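Local coordinates for EDTA monooxygenase (EDTA-degrading bacterium BNC1, PDB 5DQP), which probably uses reduced FMN from a partner flavin reductase, together with molecular oxygen, to oxidise EDTA during its bacterial degradation, at residues P87-I92 against R411-S416; V156-W161 against S224-I229; V338-D343 against A352-L357. All blocks are in the same frame, centred on the assembly; numbering follows the deposited sequence.

Contact 1 (P87-I92 against R411-S416); sequences PDIGGI and RSYTES
Asp88 and Tyr413 make the main van der Waals contact: the Asp88 CB lies over one face of the phenol ring, 3.4 Å from Tyr413 CD2, near the rim rather than above the centre. The carboxylate of Asp88 continues past the same ring side, its plane tilted 26° from that of the ring. Farther along, Tyr413 OH reaches the base of the Ile89 side chain, 3.9 Å from Ile89 CB, but its polar bond goes to Ile50 O.

No direct hydrogen bond joins the segments; a water and Arg421 bridge them. The water gives hydrogen bonds to Asp88 OD1 (2.9 Å) and Glu415 O (3.1 Å), and Arg421 NH2 binds Asp88 O and the same Glu415 O. Asp88 OD2 forms a salt bridge with Arg46. Within 87-92, Ile89 N binds Pro87 O at 2.8 Å and closes a classic gamma turn centred on Asp88 (phi 76°), whose CB points toward the tyrosine.

The turn leads directly into strand 90-96 of the TIM-type barrel. The loop 411-416, between helices 390-405 and 418-421, packs on the turn just before the strand, with Arg46 of helix 35-47 touching Tyr413 and strand 52-55 pairing alongside Gly90 and Ile92.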
loop_
_atom_site.group_PDB
_atom_site.type_symbol
_atom_site.label_atom_id
_atom_site.label_comp_id
_atom_site.label_asym_id
_atom_site.label_seq_id
_atom_site.Cartn_x
_atom_site.Cartn_y
_atom_site.Cartn_z
ATOM N N PRO A 87 -8.763 13.897 -5.197
ATOM C CA PRO A 87 -7.635 14.825 -5.358
ATOM C C PRO A 87 -7.426 15.712 -4.130
ATOM O O PRO A 87 -8.201 15.697 -3.178
ATOM C CB PRO A 87 -8.049 15.661 -6.567
ATOM C CG PRO A 87 -9.548 15.679 -6.502
ATOM C CD PRO A 87 -9.953 14.323 -5.957
ATOM N N ASP A 88 -6.310 16.453 -4.157
ATOM C CA ASP A 88 -6.029 17.554 -3.236
ATOM C C ASP A 88 -5.601 17.112 -1.840
ATOM O O ASP A 88 -4.532 17.483 -1.365
ATOM C CB ASP A 88 -7.254 18.468 -3.112
ATOM C CG ASP A 88 -7.586 19.183 -4.415
ATOM O OD1 ASP A 88 -6.657 19.631 -5.134
ATOM O OD2 ASP A 88 -8.788 19.307 -4.710
ATOM N N ILE A 89 -6.447 16.365 -1.146
ATOM C CA ILE A 89 -6.195 16.151 0.266
ATOM C C ILE A 89 -4.976 15.267 0.450
ATOM O O ILE A 89 -4.784 14.277 -0.268
ATOM C CB ILE A 89 -7.432 15.547 0.936
ATOM C CG1 ILE A 89 -7.179 15.450 2.440
ATOM C CG2 ILE A 89 -7.783 14.242 0.262
ATOM C CD1 ILE A 89 -8.412 15.475 3.216
ATOM N N GLY A 90 -4.134 15.628 1.407
ATOM C CA GLY A 90 -3.007 14.794 1.752
ATOM C C GLY A 90 -3.416 13.572 2.553
ATOM O O GLY A 90 -4.570 13.391 2.953
ATOM N N GLY A 91 -2.431 12.719 2.800
ATOM C CA GLY A 91 -2.654 11.537 3.600
ATOM C C GLY A 91 -1.403 11.205 4.377
ATOM O O GLY A 91 -0.293 11.419 3.892
ATOM N N ILE A 92 -1.574 10.709 5.596
ATOM C CA ILE A 92 -0.474 10.330 6.465
ATOM C C ILE A 92 -0.732 8.897 6.868
ATOM O O ILE A 92 -1.790 8.597 7.434
ATOM C CB ILE A 92 -0.388 11.236 7.706
ATOM C CG1 ILE A 92 -0.130 12.701 7.275
ATOM C CG2 ILE A 92 0.642 10.693 8.707
ATOM C CD1 ILE A 92 -0.490 13.750 8.364
ATOM N N ARG A 411 -9.788 28.606 2.789
ATOM C CA ARG A 411 -10.940 28.181 2.000
ATOM C C ARG A 411 -10.562 27.426 0.736
ATOM O O ARG A 411 -11.454 26.879 0.076
ATOM C CB ARG A 411 -11.796 29.383 1.599
ATOM C CG ARG A 411 -12.407 30.118 2.770
ATOM C CD ARG A 411 -13.215 31.329 2.306
ATOM N NE ARG A 411 -13.715 32.111 3.434
ATOM C CZ ARG A 411 -14.850 31.860 4.084
ATOM N NH1 ARG A 411 -15.624 30.834 3.727
ATOM N NH2 ARG A 411 -15.217 32.637 5.103
ATOM N N SER A 412 -9.280 27.368 0.387
ATOM C CA SER A 412 -8.868 26.773 -0.878
ATOM C C SER A 412 -7.627 25.928 -0.671
ATOM O O SER A 412 -6.861 26.127 0.278
ATOM C CB SER A 412 -8.581 27.851 -1.941
ATOM O OG SER A 412 -9.772 28.529 -2.290
ATOM N N TYR A 413 -7.421 24.975 -1.583
ATOM C CA TYR A 413 -6.129 24.309 -1.704
ATOM C C TYR A 413 -5.255 25.128 -2.649
ATOM O O TYR A 413 -5.478 25.126 -3.861
ATOM C CB TYR A 413 -6.286 22.878 -2.208
ATOM C CG TYR A 413 -6.852 21.920 -1.178
ATOM C CD1 TYR A 413 -6.169 21.633 0.010
ATOM C CD2 TYR A 413 -8.054 21.293 -1.406
ATOM C CE1 TYR A 413 -6.699 20.731 0.955
ATOM C CE2 TYR A 413 -8.600 20.418 -0.471
ATOM C CZ TYR A 413 -7.928 20.133 0.691
ATOM O OH TYR A 413 -8.514 19.235 1.557
ATOM N N THR A 414 -4.249 25.811 -2.103
ATOM C CA THR A 414 -3.354 26.632 -2.920
ATOM C C THR A 414 -1.985 25.991 -3.164
ATOM O O THR A 414 -1.184 26.541 -3.926
ATOM C CB THR A 414 -3.193 28.005 -2.271
ATOM O OG1 THR A 414 -2.870 27.825 -0.896
ATOM C CG2 THR A 414 -4.526 28.781 -2.343
ATOM N N GLU A 415 -1.710 24.846 -2.545
ATOM C CA GLU A 415 -0.540 24.038 -2.828
ATOM C C GLU A 415 -1.029 22.644 -3.164
ATOM O O GLU A 415 -2.029 22.174 -2.618
ATOM C CB GLU A 415 0.418 23.960 -1.641
ATOM C CG GLU A 415 0.917 25.293 -1.092
ATOM C CD GLU A 415 -0.169 26.086 -0.359
ATOM O OE1 GLU A 415 -0.315 27.285 -0.674
ATOM O OE2 GLU A 415 -0.872 25.531 0.522
ATOM N N SER A 416 -0.341 21.977 -4.070
ATOM C CA SER A 416 -0.777 20.641 -4.421
ATOM C C SER A 416 0.048 19.547 -3.759
ATOM O O SER A 416 -0.308 18.374 -3.874
ATOM C CB SER A 416 -0.771 20.463 -5.951
ATOM O OG SER A 416 0.539 20.464 -6.468
HETATM O O HOH W 1 -3.974 20.704 -4.577
#

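Contact 2 (V156-W161 against S224-I229); sequences VVHGLW and SRFGEI
Val156 O accepts the N-H of Leu160 at 2.8 Å, a main-chain bond of the helical turn that carries His158 to its one partner across the contact, Phe226. No hydrogen bond joins the two segments; two buried aromatic rings meet instead. His158 CD2 approaches Phe226 CD1 to 3.6 Å, and His158 NE2 lies 3.9 Å from the same Phe226 CD1. The planes are only 20° apart, yet the ring centroids are separated by 5.6 Å, so the rings are slid well past one another with little overlap. Phe226 is aimed across by a first torsion that sets CG anti to its carbonyl carbon (chi1 -63°).

Both residues belong to helices outside the barrel. Helix 217-226 is the crossover of a beta-alpha-beta unit between the parallel, neighbouring strands 210-213 and 229-233, and Gly227 is where the chain leaves helical conformation to return to the sheet. Helix 143-161 comes before strand 210-213 and packs beside this unit; Tyr147, predicted to bind FMN, lies on it, its side chain about 9 Å from that of Phe226.

The imidazole is also covered from its own helix: Trp161 CZ3 stands 3.9 Å above one face of His158, displaced toward the rim. Val210 and Leu429 touch His158 as well, while Leu154 and the side chains of Glu151 and Glu155 pack on Phe226. Nearby, the Glu228 carboxylate is held by a salt bridge to Arg419 and by the backbone N-H of Val210.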
loop_
_atom_site.group_PDB
_atom_site.type_symbol
_atom_site.label_atom_id
_atom_site.label_comp_id
_atom_site.label_asym_id
_atom_site.label_seq_id
_atom_site.Cartn_x
_atom_site.Cartn_y
_atom_site.Cartn_z
ATOM N N VAL A 156 18.471 5.069 6.882
ATOM C CA VAL A 156 18.448 4.294 5.653
ATOM C C VAL A 156 17.400 4.863 4.718
ATOM O O VAL A 156 17.682 5.181 3.562
ATOM C CB VAL A 156 18.186 2.805 5.942
ATOM C CG1 VAL A 156 17.994 2.076 4.627
ATOM C CG2 VAL A 156 19.338 2.200 6.744
ATOM N N VAL A 157 16.188 5.076 5.235
ATOM C CA VAL A 157 15.101 5.515 4.374
ATOM C C VAL A 157 15.419 6.870 3.742
ATOM O O VAL A 157 15.257 7.051 2.533
ATOM C CB VAL A 157 13.782 5.528 5.160
ATOM C CG1 VAL A 157 12.661 6.219 4.349
ATOM C CG2 VAL A 157 13.420 4.118 5.507
ATOM N N HIS A 158 15.870 7.850 4.540
ATOM C CA HIS A 158 16.207 9.142 3.943
ATOM C C HIS A 158 17.322 8.997 2.914
ATOM O O HIS A 158 17.272 9.608 1.837
ATOM C CB HIS A 158 16.586 10.161 5.021
ATOM C CG HIS A 158 15.406 10.900 5.574
ATOM N ND1 HIS A 158 14.782 11.919 4.888
ATOM C CD2 HIS A 158 14.706 10.735 6.722
ATOM C CE1 HIS A 158 13.765 12.369 5.600
ATOM N NE2 HIS A 158 13.693 11.663 6.714
ATOM N N GLY A 159 18.323 8.165 3.217
ATOM C CA GLY A 159 19.357 7.877 2.238
ATOM C C GLY A 159 18.806 7.296 0.948
ATOM O O GLY A 159 19.216 7.695 -0.142
ATOM N N LEU A 160 17.847 6.370 1.052
ATOM C CA LEU A 160 17.230 5.793 -0.143
ATOM C C LEU A 160 16.447 6.829 -0.931
ATOM O O LEU A 160 16.521 6.872 -2.166
ATOM C CB LEU A 160 16.323 4.622 0.240
ATOM C CG LEU A 160 17.132 3.403 0.672
ATOM C CD1 LEU A 160 16.247 2.291 1.217
ATOM C CD2 LEU A 160 17.962 2.896 -0.522
ATOM N N TRP A 161 15.644 7.639 -0.248
ATOM C CA TRP A 161 14.895 8.667 -0.955
ATOM C C TRP A 161 15.812 9.563 -1.784
ATOM O O TRP A 161 15.447 9.975 -2.888
ATOM C CB TRP A 161 14.071 9.485 0.035
ATOM C CG TRP A 161 12.863 8.734 0.517
ATOM C CD1 TRP A 161 12.239 7.680 -0.103
ATOM C CD2 TRP A 161 12.164 8.949 1.743
ATOM N NE1 TRP A 161 11.169 7.243 0.659
ATOM C CE2 TRP A 161 11.112 7.999 1.802
ATOM C CE3 TRP A 161 12.324 9.848 2.800
ATOM C CZ2 TRP A 161 10.220 7.943 2.865
ATOM C CZ3 TRP A 161 11.447 9.783 3.858
ATOM C CH2 TRP A 161 10.401 8.842 3.878
ATOM N N SER A 224 13.134 15.101 17.050
ATOM C CA SER A 224 13.983 16.266 16.809
ATOM C C SER A 224 14.861 16.057 15.580
ATOM O O SER A 224 15.241 17.033 14.923
ATOM C CB SER A 224 14.839 16.576 18.047
ATOM O OG SER A 224 15.884 15.615 18.217
ATOM N N ARG A 225 15.162 14.793 15.239
ATOM C CA ARG A 225 16.025 14.437 14.110
ATOM C C ARG A 225 15.251 14.250 12.811
ATOM O O ARG A 225 15.724 14.656 11.745
ATOM C CB ARG A 225 16.817 13.153 14.425
ATOM C CG ARG A 225 17.749 13.287 15.645
ATOM C CD ARG A 225 18.563 12.016 15.951
ATOM N NE ARG A 225 19.158 11.459 14.740
ATOM C CZ ARG A 225 20.239 11.946 14.133
ATOM N NH1 ARG A 225 20.863 13.008 14.629
ATOM N NH2 ARG A 225 20.699 11.375 13.026
ATOM N N PHE A 226 14.068 13.640 12.879
ATOM C CA PHE A 226 13.333 13.222 11.694
ATOM C C PHE A 226 11.882 13.674 11.628
ATOM O O PHE A 226 11.317 13.652 10.537
ATOM C CB PHE A 226 13.360 11.696 11.577
ATOM C CG PHE A 226 14.732 11.148 11.398
ATOM C CD1 PHE A 226 15.388 11.305 10.193
ATOM C CD2 PHE A 226 15.379 10.499 12.440
ATOM C CE1 PHE A 226 16.678 10.813 10.017
ATOM C CE2 PHE A 226 16.663 10.014 12.275
ATOM C CZ PHE A 226 17.308 10.166 11.067
ATOM N N GLY A 227 11.260 14.072 12.734
ATOM C CA GLY A 227 9.839 14.379 12.713
ATOM C C GLY A 227 9.595 15.787 12.204
ATOM O O GLY A 227 10.235 16.743 12.648
ATOM N N GLU A 228 8.694 15.914 11.241
ATOM C CA GLU A 228 8.285 17.229 10.769
ATOM C C GLU A 228 6.921 17.595 11.293
ATOM O O GLU A 228 6.621 18.780 11.462
ATOM C CB GLU A 228 8.273 17.254 9.242
ATOM C CG GLU A 228 9.540 16.633 8.715
ATOM C CD GLU A 228 9.625 16.613 7.209
ATOM O OE1 GLU A 228 9.452 15.523 6.610
ATOM O OE2 GLU A 228 9.874 17.691 6.634
ATOM N N ILE A 229 6.094 16.584 11.541
ATOM C CA ILE A 229 4.859 16.735 12.287
ATOM C C ILE A 229 4.933 15.833 13.505
ATOM O O ILE A 229 5.335 14.666 13.412
ATOM C CB ILE A 229 3.613 16.393 11.459
ATOM C CG1 ILE A 229 3.654 17.066 10.088
ATOM C CG2 ILE A 229 2.369 16.786 12.242
ATOM C CD1 ILE A 229 2.468 16.667 9.201
#

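Contact 3 (V338-D343 against A352-L357); sequences VDVALD and ALRMRL
Arg354 folds its side chain across the methyl groups of Val340. From CB the chain sets out with CG roughly anti to the backbone N (chi1 156°) and bends at the next bond (chi2 69°), which lays the rest of the side chain against the valine. Arg354 CG makes the first touch, 3.8 Å from Val340 CG1. Beyond CD, Arg354 NE lies 3.9 Å from that methyl, Val340 CG1, and gives its N-H to a salt bridge with Glu344, just past the end of segment 338-343. Val340 CG1 sits over one face of the guanidinium, 3.8 Å above its plane and shifted toward the rim, with Arg354 CZ 4.0 Å away. At the tip, Arg354 NH2 is 4.2 Å from the other methyl, Val340 CG2, and bonds to Gly235 O, while Arg354 NH1 bonds to Leu234 O.

Met355 adds to the apolar side. Its chain bends at both chi2 and chi3, and its SD comes within 4.2 Å of Val340 CG2. Two consecutive helices of the family's luciferase-like fold, 331-344 and 348-354, are thereby packed together across a short connection.

A leucine in place of Arg354 would probably cost Glu344 its salt bridge to this side chain and the carbonyls of Leu234 and Gly235 the N-H groups it gives them, and would take away the flat surface Val340 CG1 rests on. The guanidinium thus divides its chemistry, one face for a methyl group and its N-H groups for a carboxylate and two carbonyls, so a buried charge is probably well compensated by Glu344 and the carbonyl dipoles.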
loop_
_atom_site.group_PDB
_atom_site.type_symbol
_atom_site.label_atom_id
_atom_site.label_comp_id
_atom_site.label_asym_id
_atom_site.label_seq_id
_atom_site.Cartn_x
_atom_site.Cartn_y
_atom_site.Cartn_z
ATOM N N VAL A 338 -4.456 17.070 36.815
ATOM C CA VAL A 338 -4.499 18.175 37.769
ATOM C C VAL A 338 -4.292 19.500 37.049
ATOM O O VAL A 338 -5.035 20.467 37.271
ATOM C CB VAL A 338 -3.471 17.973 38.896
ATOM C CG1 VAL A 338 -3.379 19.230 39.703
ATOM C CG2 VAL A 338 -3.916 16.829 39.774
ATOM N N ASP A 339 -3.310 19.547 36.149
ATOM C CA ASP A 339 -3.033 20.767 35.390
ATOM C C ASP A 339 -4.241 21.184 34.551
ATOM O O ASP A 339 -4.595 22.366 34.501
ATOM C CB ASP A 339 -1.804 20.543 34.506
ATOM C CG ASP A 339 -1.262 21.832 33.906
ATOM O OD1 ASP A 339 -1.672 22.927 34.367
ATOM O OD2 ASP A 339 -0.405 21.751 32.987
ATOM N N VAL A 340 -4.891 20.225 33.895
ATOM C CA VAL A 340 -6.105 20.521 33.133
ATOM C C VAL A 340 -7.179 21.103 34.040
ATOM O O VAL A 340 -7.796 22.125 33.723
ATOM C CB VAL A 340 -6.619 19.266 32.411
ATOM C CG1 VAL A 340 -7.983 19.563 31.786
ATOM C CG2 VAL A 340 -5.646 18.849 31.324
ATOM N N ALA A 341 -7.427 20.456 35.184
ATOM C CA ALA A 341 -8.518 20.914 36.037
ATOM C C ALA A 341 -8.265 22.329 36.544
ATOM O O ALA A 341 -9.189 23.148 36.604
ATOM C CB ALA A 341 -8.718 19.953 37.211
ATOM N N LEU A 342 -7.021 22.636 36.919
ATOM C CA LEU A 342 -6.731 23.967 37.441
ATOM C C LEU A 342 -6.705 25.006 36.331
ATOM O O LEU A 342 -7.281 26.092 36.488
ATOM C CB LEU A 342 -5.408 23.965 38.199
ATOM C CG LEU A 342 -5.440 23.109 39.462
ATOM C CD1 LEU A 342 -4.067 23.104 40.076
ATOM C CD2 LEU A 342 -6.504 23.600 40.473
ATOM N N ASP A 343 -6.051 24.697 35.199
ATOM C CA ASP A 343 -5.957 25.678 34.120
ATOM C C ASP A 343 -7.329 26.071 33.592
ATOM O O ASP A 343 -7.541 27.234 33.233
ATOM C CB ASP A 343 -5.121 25.172 32.941
ATOM C CG ASP A 343 -5.005 26.246 31.815
ATOM O OD1 ASP A 343 -4.583 27.385 32.130
ATOM O OD2 ASP A 343 -5.353 25.986 30.633
ATOM N N ALA A 352 -13.820 14.614 34.254
ATOM C CA ALA A 352 -14.016 13.229 33.814
ATOM C C ALA A 352 -14.289 13.131 32.320
ATOM O O ALA A 352 -13.864 12.173 31.659
ATOM C CB ALA A 352 -15.179 12.588 34.571
ATOM N N LEU A 353 -15.054 14.079 31.787
ATOM C CA LEU A 353 -15.393 14.109 30.369
ATOM C C LEU A 353 -14.251 14.707 29.546
ATOM O O LEU A 353 -13.824 14.125 28.545
ATOM C CB LEU A 353 -16.694 14.908 30.180
ATOM C CG LEU A 353 -17.303 14.920 28.777
ATOM C CD1 LEU A 353 -17.698 13.505 28.401
ATOM C CD2 LEU A 353 -18.499 15.870 28.691
ATOM N N ARG A 354 -13.718 15.848 29.997
ATOM C CA ARG A 354 -12.697 16.593 29.259
ATOM C C ARG A 354 -11.458 15.753 28.974
ATOM O O ARG A 354 -10.775 15.978 27.968
ATOM C CB ARG A 354 -12.333 17.849 30.061
ATOM C CG ARG A 354 -10.970 18.444 29.789
ATOM C CD ARG A 354 -10.872 19.081 28.393
ATOM N NE ARG A 354 -9.632 19.852 28.267
ATOM C CZ ARG A 354 -8.478 19.333 27.853
ATOM N NH1 ARG A 354 -8.423 18.042 27.511
ATOM N NH2 ARG A 354 -7.391 20.090 27.766
ATOM N N MET A 355 -11.147 14.786 29.841
ATOM C CA MET A 355 -9.978 13.946 29.617
ATOM C C MET A 355 -10.224 12.937 28.503
ATOM O O MET A 355 -9.280 12.519 27.829
ATOM C CB MET A 355 -9.577 13.219 30.907
ATOM C CG MET A 355 -9.087 14.131 32.032
ATOM S SD MET A 355 -7.857 15.337 31.465
ATOM C CE MET A 355 -6.406 14.322 31.220
ATOM N N ARG A 356 -11.476 12.558 28.283
ATOM C CA ARG A 356 -11.850 11.628 27.225
ATOM C C ARG A 356 -12.121 12.328 25.889
ATOM O O ARG A 356 -11.621 11.889 24.847
ATOM C CB ARG A 356 -13.076 10.830 27.670
ATOM C CG ARG A 356 -12.937 10.183 29.058
ATOM C CD ARG A 356 -14.280 9.615 29.542
ATOM N NE ARG A 356 -14.580 8.319 28.939
ATOM C CZ ARG A 356 -14.327 7.145 29.515
ATOM N NH1 ARG A 356 -13.783 7.085 30.727
ATOM N NH2 ARG A 356 -14.626 6.026 28.876
ATOM N N LEU A 357 -12.892 13.419 25.891
ATOM C CA LEU A 357 -13.255 14.075 24.641
ATOM C C LEU A 357 -13.553 15.556 24.880
ATOM O O LEU A 357 -13.553 16.042 26.008
ATOM C CB LEU A 357 -14.437 13.354 23.985
ATOM C CG LEU A 357 -15.638 13.033 24.873
ATOM C CD1 LEU A 357 -16.346 14.307 25.243
ATOM C CD2 LEU A 357 -16.624 12.061 24.194
#

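In the fold
Contact 1 joins the start of strand 90-96 to the loop 411-416 near the C-terminus, enclosing the chain that holds the other two. Contact 2 closes first within it, and contact 3 opens later. Contacts 1 and 2, centres 22 Å apart, touch by side-chain packing between two non-adjacent barrel strands, 90-96 and 229-233, Ile92 CD1 to Ile229 CD1 at 4.2 Å. Contact 3 lies across the chain's centre from both, its centre 33 Å from contact 1 and 35 Å from contact 2. Contact 1 sets a C-terminal loop on the approach to a barrel strand, whereas contacts 2 and 3 pack helix-borne side chains together around the TIM-type barrel; contact 2 alone is close to a predicted FMN-binding residue.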